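Local coordinates for protein anaphase-promoting complex subunit CUT9 (Schizosaccharomyces pombe, PDB 2XPI) that serves as a tetratricopeptide-repeat subunit of the anaphase-promoting complex, the ubiquitin ligase that controls mitosis and G1, and homodimerises and binds hcn1, at residues A[344-349]-A[379-384]. Residues are numbered along the deposited sequence; the frame is centred on the assembly and turned at random.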
loop_
_atom_site.group_PDB
_atom_site.type_symbol
_atom_site.label_atom_id
_atom_site.label_comp_id
_atom_site.label_asym_id
_atom_site.label_seq_id
_atom_site.Cartn_x
_atom_site.Cartn_y
_atom_site.Cartn_z
ATOM N N LEU A 344 -6.975 23.575 -15.582
ATOM C CA LEU A 344 -6.732 24.638 -16.549
ATOM C C LEU A 344 -6.979 24.141 -17.973
ATOM O O LEU A 344 -7.552 24.839 -18.825
ATOM C CB LEU A 344 -5.285 25.118 -16.442
ATOM C CG LEU A 344 -4.972 26.513 -15.909
ATOM C CD1 LEU A 344 -6.214 27.429 -15.930
ATOM C CD2 LEU A 344 -4.387 26.424 -14.512
ATOM N N HIS A 345 -6.508 22.933 -18.229
ATOM C CA HIS A 345 -6.624 22.337 -19.533
ATOM C C HIS A 345 -8.100 22.038 -19.863
ATOM O O HIS A 345 -8.619 22.428 -20.916
ATOM C CB HIS A 345 -5.800 21.059 -19.543
ATOM C CG HIS A 345 -5.660 20.458 -20.895
ATOM N ND1 HIS A 345 -6.139 19.207 -21.203
ATOM C CD2 HIS A 345 -5.129 20.952 -22.034
ATOM C CE1 HIS A 345 -5.892 18.948 -22.477
ATOM N NE2 HIS A 345 -5.279 19.992 -23.003
ATOM N N LEU A 346 -8.761 21.331 -18.950
ATOM C CA LEU A 346 -10.173 21.023 -19.079
ATOM C C LEU A 346 -11.018 22.284 -19.287
ATOM O O LEU A 346 -11.829 22.364 -20.231
ATOM C CB LEU A 346 -10.660 20.293 -17.832
ATOM C CG LEU A 346 -10.634 18.767 -17.845
ATOM C CD1 LEU A 346 -10.180 18.221 -19.166
ATOM C CD2 LEU A 346 -9.762 18.244 -16.724
ATOM N N ALA A 347 -10.842 23.261 -18.400
ATOM C CA ALA A 347 -11.673 24.455 -18.439
ATOM C C ALA A 347 -11.464 25.223 -19.749
ATOM O O ALA A 347 -12.410 25.776 -20.308
ATOM C CB ALA A 347 -11.403 25.323 -17.240
ATOM N N SER A 348 -10.235 25.239 -20.253
ATOM C CA SER A 348 -9.957 25.894 -21.529
ATOM C C SER A 348 -10.540 25.144 -22.717
ATOM O O SER A 348 -10.974 25.768 -23.683
ATOM C CB SER A 348 -8.457 26.101 -21.729
ATOM O OG SER A 348 -7.959 27.017 -20.773
ATOM N N LEU A 349 -10.554 23.814 -22.655
ATOM C CA LEU A 349 -11.205 23.023 -23.704
ATOM C C LEU A 349 -12.735 23.233 -23.697
ATOM O O LEU A 349 -13.353 23.308 -24.758
ATOM C CB LEU A 349 -10.847 21.526 -23.612
ATOM C CG LEU A 349 -9.422 21.057 -23.959
ATOM C CD1 LEU A 349 -9.196 19.586 -23.543
ATOM C CD2 LEU A 349 -9.058 21.278 -25.436
ATOM N N VAL A 379 -14.824 13.979 -16.566
ATOM C CA VAL A 379 -16.073 13.373 -17.018
ATOM C C VAL A 379 -17.216 14.398 -16.974
ATOM O O VAL A 379 -18.025 14.453 -17.879
ATOM C CB VAL A 379 -16.434 12.132 -16.189
ATOM C CG1 VAL A 379 -17.775 11.612 -16.585
ATOM C CG2 VAL A 379 -15.398 11.051 -16.397
ATOM N N GLY A 380 -17.246 15.230 -15.938
ATOM C CA GLY A 380 -18.295 16.208 -15.777
ATOM C C GLY A 380 -18.213 17.308 -16.817
ATOM O O GLY A 380 -19.220 17.667 -17.426
ATOM N N ILE A 381 -17.018 17.853 -17.020
ATOM C CA ILE A 381 -16.831 18.945 -17.963
ATOM C C ILE A 381 -17.249 18.502 -19.349
ATOM O O ILE A 381 -17.818 19.281 -20.108
ATOM C CB ILE A 381 -15.377 19.455 -17.976
ATOM C CG1 ILE A 381 -15.094 20.220 -16.681
ATOM C CG2 ILE A 381 -15.122 20.361 -19.201
ATOM C CD1 ILE A 381 -13.653 20.585 -16.493
ATOM N N TYR A 382 -16.991 17.232 -19.658
ATOM C CA TYR A 382 -17.409 16.665 -20.934
ATOM C C TYR A 382 -18.912 16.664 -21.093
ATOM O O TYR A 382 -19.420 17.107 -22.113
ATOM C CB TYR A 382 -16.925 15.235 -21.120
ATOM C CG TYR A 382 -17.663 14.591 -22.256
ATOM C CD1 TYR A 382 -17.514 15.066 -23.551
ATOM C CD2 TYR A 382 -18.542 13.540 -22.040
ATOM C CE1 TYR A 382 -18.195 14.505 -24.604
ATOM C CE2 TYR A 382 -19.243 12.965 -23.094
ATOM C CZ TYR A 382 -19.060 13.456 -24.374
ATOM O OH TYR A 382 -19.738 12.898 -25.432
ATOM N N TYR A 383 -19.625 16.134 -20.105
ATOM C CA TYR A 383 -21.079 16.156 -20.161
ATOM C C TYR A 383 -21.579 17.594 -20.255
ATOM O O TYR A 383 -22.715 17.841 -20.647
ATOM C CB TYR A 383 -21.698 15.391 -18.992
ATOM C CG TYR A 383 -21.558 13.905 -19.185
ATOM C CD1 TYR A 383 -22.073 13.292 -20.321
ATOM C CD2 TYR A 383 -20.892 13.113 -18.255
ATOM C CE1 TYR A 383 -21.937 11.931 -20.531
ATOM C CE2 TYR A 383 -20.753 11.742 -18.450
ATOM C CZ TYR A 383 -21.278 11.157 -19.595
ATOM O OH TYR A 383 -21.159 9.800 -19.812
ATOM N N LEU A 384 -20.690 18.537 -19.952
ATOM C CA LEU A 384 -21.001 19.954 -20.055
ATOM C C LEU A 384 -20.779 20.662 -21.439
ATOM O O LEU A 384 -21.548 21.577 -21.712
ATOM C CB LEU A 384 -20.350 20.721 -18.891
ATOM C CG LEU A 384 -21.153 21.842 -18.220
ATOM C CD1 LEU A 384 -22.386 21.270 -17.563
ATOM C CD2 LEU A 384 -20.326 22.629 -17.199
#
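Ile381 reaches across to Leu346 with a single methyl, and almost all of the close packing between the two helices lies in that pair. Ile381 CD1 comes to 3.8 Å from Leu346 CG and also meets Leu346 CB, while the branch methyl CG2 of Ile381 lies 4.0 Å from the backbone O of Leu346. The extended chain of Ile381 explains the reach: CG1 sits beside the backbone N and anti to the carbonyl carbon (chi1 -72°), and chi2 of 171° carries CD1 straight on. The two side chains run at a slant to one another, with the CA atoms of Leu346 and Ile381 7.1 Å apart. Ala347 contributes at the margin, its backbone N 4.3 Å from Ile381 CD1. Helix 342-352 belongs to TPR 8 and helix 373-385 to TPR 9; they are the first helices of successive helical hairpins, stacked as neighbours in the superhelix. Away from the Ile381 methyl the two segments part, and Tyr382 and Tyr383 are partly exposed, Tyr382 meeting Tyr359 edge-to-face. On helix 342-352 the hydroxyl OG of Ser348 donates to Leu344 O at 3.0 Å, from the opposite face of the carbonyl plane to Ser348 N. A chain of another protein lays a modified side chain on Leu344, backbone on Ala347 and an apolar side chain on Ile381, consistent with the hcn1 N-terminal acetyl-methionine that TPR 8 helps to bury.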